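Local coordinates for protein glucokinase (Streptomyces griseus, PDB 3VGL) that probably phosphorylates D-glucose with ATP to give D-glucose 6-phosphate and ADP, as a zinc-containing glucokinase of the ROK family, at residues 108-120 against 295-309. Sequence-based numbering, arbitrary orientation.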
loop_
_atom_site.group_PDB
_atom_site.type_symbol
_atom_site.label_atom_id
_atom_site.label_comp_id
_atom_site.label_asym_id
_atom_site.label_seq_id
_atom_site.Cartn_x
_atom_site.Cartn_y
_atom_site.Cartn_z
ATOM N N ALA A 108 -12.896 -2.025 -28.828
ATOM C CA ALA A 108 -13.980 -1.633 -29.742
ATOM C C ALA A 108 -14.544 -0.253 -29.362
ATOM O O ALA A 108 -14.764 0.604 -30.234
ATOM C CB ALA A 108 -15.060 -2.702 -29.764
ATOM N N ALA A 109 -14.722 -0.004 -28.063
ATOM C CA ALA A 109 -15.182 1.316 -27.603
ATOM C C ALA A 109 -14.209 2.430 -28.029
ATOM O O ALA A 109 -14.646 3.493 -28.479
ATOM C CB ALA A 109 -15.374 1.320 -26.074
ATOM N N ALA A 110 -12.902 2.193 -27.862
ATOM C CA ALA A 110 -11.884 3.157 -28.288
ATOM C C ALA A 110 -12.034 3.478 -29.777
ATOM O O ALA A 110 -12.042 4.656 -30.188
ATOM C CB ALA A 110 -10.487 2.623 -28.000
ATOM N N TRP A 111 -12.152 2.421 -30.573
ATOM C CA TRP A 111 -12.333 2.577 -32.010
ATOM C C TRP A 111 -13.620 3.366 -32.332
ATOM O O TRP A 111 -13.597 4.289 -33.172
ATOM C CB TRP A 111 -12.295 1.207 -32.700
ATOM C CG TRP A 111 -12.376 1.332 -34.189
ATOM C CD1 TRP A 111 -13.453 1.043 -34.980
ATOM C CD2 TRP A 111 -11.346 1.818 -35.062
ATOM N NE1 TRP A 111 -13.151 1.319 -36.304
ATOM C CE2 TRP A 111 -11.868 1.790 -36.380
ATOM C CE3 TRP A 111 -10.033 2.279 -34.859
ATOM C CZ2 TRP A 111 -11.114 2.199 -37.495
ATOM C CZ3 TRP A 111 -9.287 2.686 -35.962
ATOM C CH2 TRP A 111 -9.834 2.633 -37.267
ATOM N N GLY A 112 -14.732 3.025 -31.675
ATOM C CA GLY A 112 -16.012 3.739 -31.903
ATOM C C GLY A 112 -15.876 5.222 -31.608
ATOM O O GLY A 112 -16.343 6.061 -32.365
ATOM N N GLU A 113 -15.219 5.554 -30.499
ATOM C CA GLU A 113 -15.032 6.960 -30.125
ATOM C C GLU A 113 -14.054 7.676 -31.042
ATOM O O GLU A 113 -14.217 8.870 -31.334
ATOM C CB GLU A 113 -14.590 7.068 -28.664
ATOM C CG GLU A 113 -15.734 6.736 -27.686
ATOM C CD GLU A 113 -16.866 7.761 -27.757
ATOM O OE1 GLU A 113 -16.578 8.982 -27.804
ATOM O OE2 GLU A 113 -18.044 7.350 -27.720
ATOM N N TYR A 114 -13.041 6.951 -31.504
ATOM C CA TYR A 114 -12.055 7.524 -32.421
ATOM C C TYR A 114 -12.725 7.889 -33.760
ATOM O O TYR A 114 -12.527 8.984 -34.312
ATOM C CB TYR A 114 -10.892 6.552 -32.624
ATOM C CG TYR A 114 -9.981 6.986 -33.737
ATOM C CD1 TYR A 114 -9.172 8.117 -33.603
ATOM C CD2 TYR A 114 -9.963 6.296 -34.938
ATOM C CE1 TYR A 114 -8.354 8.535 -34.647
ATOM C CE2 TYR A 114 -9.157 6.704 -35.984
ATOM C CZ TYR A 114 -8.353 7.817 -35.829
ATOM O OH TYR A 114 -7.560 8.210 -36.879
ATOM N N ARG A 115 -13.549 6.976 -34.253
ATOM C CA ARG A 115 -14.215 7.167 -35.545
ATOM C C ARG A 115 -15.413 8.124 -35.501
ATOM O O ARG A 115 -15.609 8.934 -36.429
ATOM C CB ARG A 115 -14.669 5.807 -36.101
ATOM C CG ARG A 115 -13.553 4.830 -36.458
ATOM C CD ARG A 115 -12.760 5.251 -37.683
ATOM N NE ARG A 115 -13.620 5.826 -38.706
ATOM C CZ ARG A 115 -14.251 5.137 -39.651
ATOM N NH1 ARG A 115 -14.127 3.811 -39.737
ATOM N NH2 ARG A 115 -15.015 5.787 -40.511
ATOM N N PHE A 116 -16.223 8.019 -34.450
ATOM C CA PHE A 116 -17.568 8.617 -34.451
ATOM C C PHE A 116 -17.853 9.459 -33.215
ATOM O O PHE A 116 -18.931 10.049 -33.100
ATOM C CB PHE A 116 -18.644 7.525 -34.592
ATOM C CG PHE A 116 -18.395 6.552 -35.718
ATOM C CD1 PHE A 116 -18.413 6.974 -37.053
ATOM C CD2 PHE A 116 -18.174 5.194 -35.448
ATOM C CE1 PHE A 116 -18.184 6.058 -38.090
ATOM C CE2 PHE A 116 -17.946 4.278 -36.485
ATOM C CZ PHE A 116 -17.953 4.717 -37.808
ATOM N N GLY A 117 -16.882 9.541 -32.298
ATOM C CA GLY A 117 -17.128 10.193 -31.026
ATOM C C GLY A 117 -16.069 11.196 -30.601
ATOM O O GLY A 117 -15.605 12.018 -31.409
ATOM N N ALA A 118 -15.682 11.110 -29.330
ATOM C CA ALA A 118 -14.829 12.119 -28.695
ATOM C C ALA A 118 -13.378 12.089 -29.190
ATOM O O ALA A 118 -12.620 13.023 -28.918
ATOM C CB ALA A 118 -14.886 11.978 -27.144
ATOM N N GLY A 119 -12.992 11.029 -29.902
ATOM C CA GLY A 119 -11.625 10.895 -30.411
ATOM C C GLY A 119 -11.424 11.439 -31.817
ATOM O O GLY A 119 -10.306 11.457 -32.324
ATOM N N GLN A 120 -12.515 11.866 -32.458
ATOM C CA GLN A 120 -12.427 12.436 -33.801
ATOM C C GLN A 120 -11.461 13.610 -33.851
ATOM O O GLN A 120 -11.561 14.531 -33.038
ATOM C CB GLN A 120 -13.803 12.901 -34.266
ATOM C CG GLN A 120 -14.727 11.762 -34.613
ATOM C CD GLN A 120 -16.130 12.246 -34.951
ATOM O OE1 GLN A 120 -16.947 12.510 -34.068
ATOM N NE2 GLN A 120 -16.414 12.364 -36.230
ATOM N N ALA A 295 -17.094 9.540 -23.257
ATOM C CA ALA A 295 -17.450 8.890 -24.509
ATOM C C ALA A 295 -18.722 9.540 -25.049
ATOM O O ALA A 295 -19.748 9.593 -24.368
ATOM C CB ALA A 295 -17.669 7.381 -24.281
ATOM N N GLN A 296 -18.624 10.083 -26.253
ATOM C CA GLN A 296 -19.790 10.702 -26.887
ATOM C C GLN A 296 -20.929 9.716 -27.124
ATOM O O GLN A 296 -22.120 10.088 -27.084
ATOM C CB GLN A 296 -19.368 11.356 -28.195
ATOM C CG GLN A 296 -18.694 12.698 -27.985
ATOM C CD GLN A 296 -18.424 13.403 -29.297
ATOM O OE1 GLN A 296 -19.023 13.079 -30.321
ATOM N NE2 GLN A 296 -17.500 14.345 -29.276
ATOM N N LEU A 297 -20.567 8.459 -27.372
ATOM C CA LEU A 297 -21.534 7.388 -27.571
ATOM C C LEU A 297 -21.947 6.731 -26.253
ATOM O O LEU A 297 -22.804 5.830 -26.242
ATOM C CB LEU A 297 -20.979 6.335 -28.534
ATOM C CG LEU A 297 -20.528 6.849 -29.912
ATOM C CD1 LEU A 297 -19.599 5.821 -30.590
ATOM C CD2 LEU A 297 -21.719 7.210 -30.796
ATOM N N GLY A 298 -21.332 7.174 -25.154
ATOM C CA GLY A 298 -21.617 6.630 -23.835
ATOM C C GLY A 298 -21.367 5.140 -23.840
ATOM O O GLY A 298 -20.433 4.665 -24.484
ATOM N N GLY A 299 -22.243 4.402 -23.160
ATOM C CA GLY A 299 -22.130 2.949 -23.046
ATOM C C GLY A 299 -22.281 2.202 -24.362
ATOM O O GLY A 299 -21.968 1.008 -24.435
ATOM N N LYS A 300 -22.744 2.891 -25.405
ATOM C CA LYS A 300 -22.885 2.269 -26.721
ATOM C C LYS A 300 -21.632 2.287 -27.602
ATOM O O LYS A 300 -21.646 1.765 -28.711
ATOM C CB LYS A 300 -24.074 2.892 -27.479
ATOM C CG LYS A 300 -25.360 2.837 -26.690
ATOM C CD LYS A 300 -26.400 3.816 -27.249
ATOM C CE LYS A 300 -27.797 3.174 -27.297
ATOM N NZ LYS A 300 -28.160 2.409 -26.057
ATOM N N ALA A 301 -20.531 2.864 -27.111
ATOM C CA ALA A 301 -19.340 2.976 -27.939
ATOM C C ALA A 301 -18.828 1.621 -28.419
ATOM O O ALA A 301 -18.329 1.500 -29.530
ATOM C CB ALA A 301 -18.219 3.733 -27.180
ATOM N N GLY A 302 -18.886 0.621 -27.546
ATOM C CA GLY A 302 -18.344 -0.685 -27.859
ATOM C C GLY A 302 -19.108 -1.362 -28.987
ATOM O O GLY A 302 -18.503 -1.942 -29.892
ATOM N N LEU A 303 -20.433 -1.278 -28.949
ATOM C CA LEU A 303 -21.199 -1.942 -30.011
ATOM C C LEU A 303 -21.002 -1.230 -31.342
ATOM O O LEU A 303 -20.878 -1.874 -32.381
ATOM C CB LEU A 303 -22.674 -2.152 -29.649
ATOM C CG LEU A 303 -23.769 -1.106 -29.738
ATOM C CD1 LEU A 303 -24.219 -0.841 -31.201
ATOM C CD2 LEU A 303 -24.971 -1.563 -28.936
ATOM N N VAL A 304 -20.919 0.106 -31.303
ATOM C CA VAL A 304 -20.629 0.883 -32.519
ATOM C C VAL A 304 -19.234 0.546 -33.062
ATOM O O VAL A 304 -19.054 0.237 -34.243
ATOM C CB VAL A 304 -20.785 2.397 -32.285
ATOM C CG1 VAL A 304 -20.297 3.204 -33.508
ATOM C CG2 VAL A 304 -22.263 2.729 -31.949
ATOM N N GLY A 305 -18.221 0.595 -32.192
ATOM C CA GLY A 305 -16.901 0.260 -32.642
ATOM C C GLY A 305 -16.779 -1.162 -33.149
ATOM O O GLY A 305 -16.098 -1.393 -34.139
ATOM N N ALA A 306 -17.418 -2.119 -32.466
ATOM C CA ALA A 306 -17.373 -3.511 -32.899
ATOM C C ALA A 306 -18.031 -3.709 -34.270
ATOM O O ALA A 306 -17.487 -4.418 -35.115
ATOM C CB ALA A 306 -18.017 -4.427 -31.857
ATOM N N ALA A 307 -19.169 -3.052 -34.472
ATOM C CA ALA A 307 -19.854 -3.040 -35.783
ATOM C C ALA A 307 -18.910 -2.509 -36.853
ATOM O O ALA A 307 -18.799 -3.088 -37.939
ATOM C CB ALA A 307 -21.116 -2.196 -35.726
ATOM N N ASP A 308 -18.220 -1.408 -36.553
ATOM C CA ASP A 308 -17.364 -0.810 -37.557
ATOM C C ASP A 308 -16.133 -1.664 -37.814
ATOM O O ASP A 308 -15.677 -1.752 -38.942
ATOM C CB ASP A 308 -16.985 0.628 -37.210
ATOM C CG ASP A 308 -16.365 1.357 -38.383
ATOM O OD1 ASP A 308 -17.088 1.690 -39.365
ATOM O OD2 ASP A 308 -15.148 1.584 -38.353
ATOM N N LEU A 309 -15.593 -2.304 -36.766
ATOM C CA LEU A 309 -14.452 -3.199 -36.951
ATOM C C LEU A 309 -14.826 -4.438 -37.791
ATOM O O LEU A 309 -13.979 -4.993 -38.489
ATOM C CB LEU A 309 -13.812 -3.581 -35.595
ATOM C CG LEU A 309 -13.035 -2.447 -34.903
ATOM C CD1 LEU A 309 -12.784 -2.776 -33.440
ATOM C CD2 LEU A 309 -11.700 -2.134 -35.595
HETATM O O HOH W 1 -16.198 15.131 -31.582
#
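E113 reaches from its helix into the turn ahead of helix 301-309, and its carboxylate takes two backbone N-H groups there: Q296 N on OE1 and, at 2.8 Å and nearly straight, L297 N on the syn lone pair of OE2. OE1 also accepts A118 N, which arrives from the opposite face of the carboxylate plane to Q296 N, so three backbone bonds fix the rotation of this buried acid. The side chain bends at chi2 (-66°) to bring the group there, with its CG against the methyls of A295 and A301. A leucine in place of E113 would probably leave the N-H groups of Q296, L297 and A118 without their acceptor and free the turn to shift.

Toward the C-terminal end of 295-309, D308 OD2 receives W111 NE1 at 2.9 Å through its anti lone pair, close to the indole plane, and forms a salt bridge to R115 NH1 at 2.8 Å. A chi1 of -176°, which turns CG away from the backbone N, lays the W111 indole between L309 and R115: L309 CD2 stands over the five-membered ring, 3.7 Å from its centroid, and R115 CG lies against the opposite face, toward its rim. F116 turns its edge to D308 and meets V304 CG1 with CD2. R311 adds a second arginine to the aspartate, in a salt bridge to OD1.

Between the turn and D308 the helices cross almost perpendicularly (84°), their axes only 6.6 Å apart. G112 and G305 make this possible, since a CB on either would clash, and G305 CA comes 3.2 Å from A108 O in a straight CA-H...O contact. A108 sits as a knob among G302, G305, A306 and L309. This glycine- and alanine-lined crossing joins the helix following strand 100-104 to the C-terminal helix following strand 291-294, within the two-lobed actin-like ATPase fold of ROK kinases.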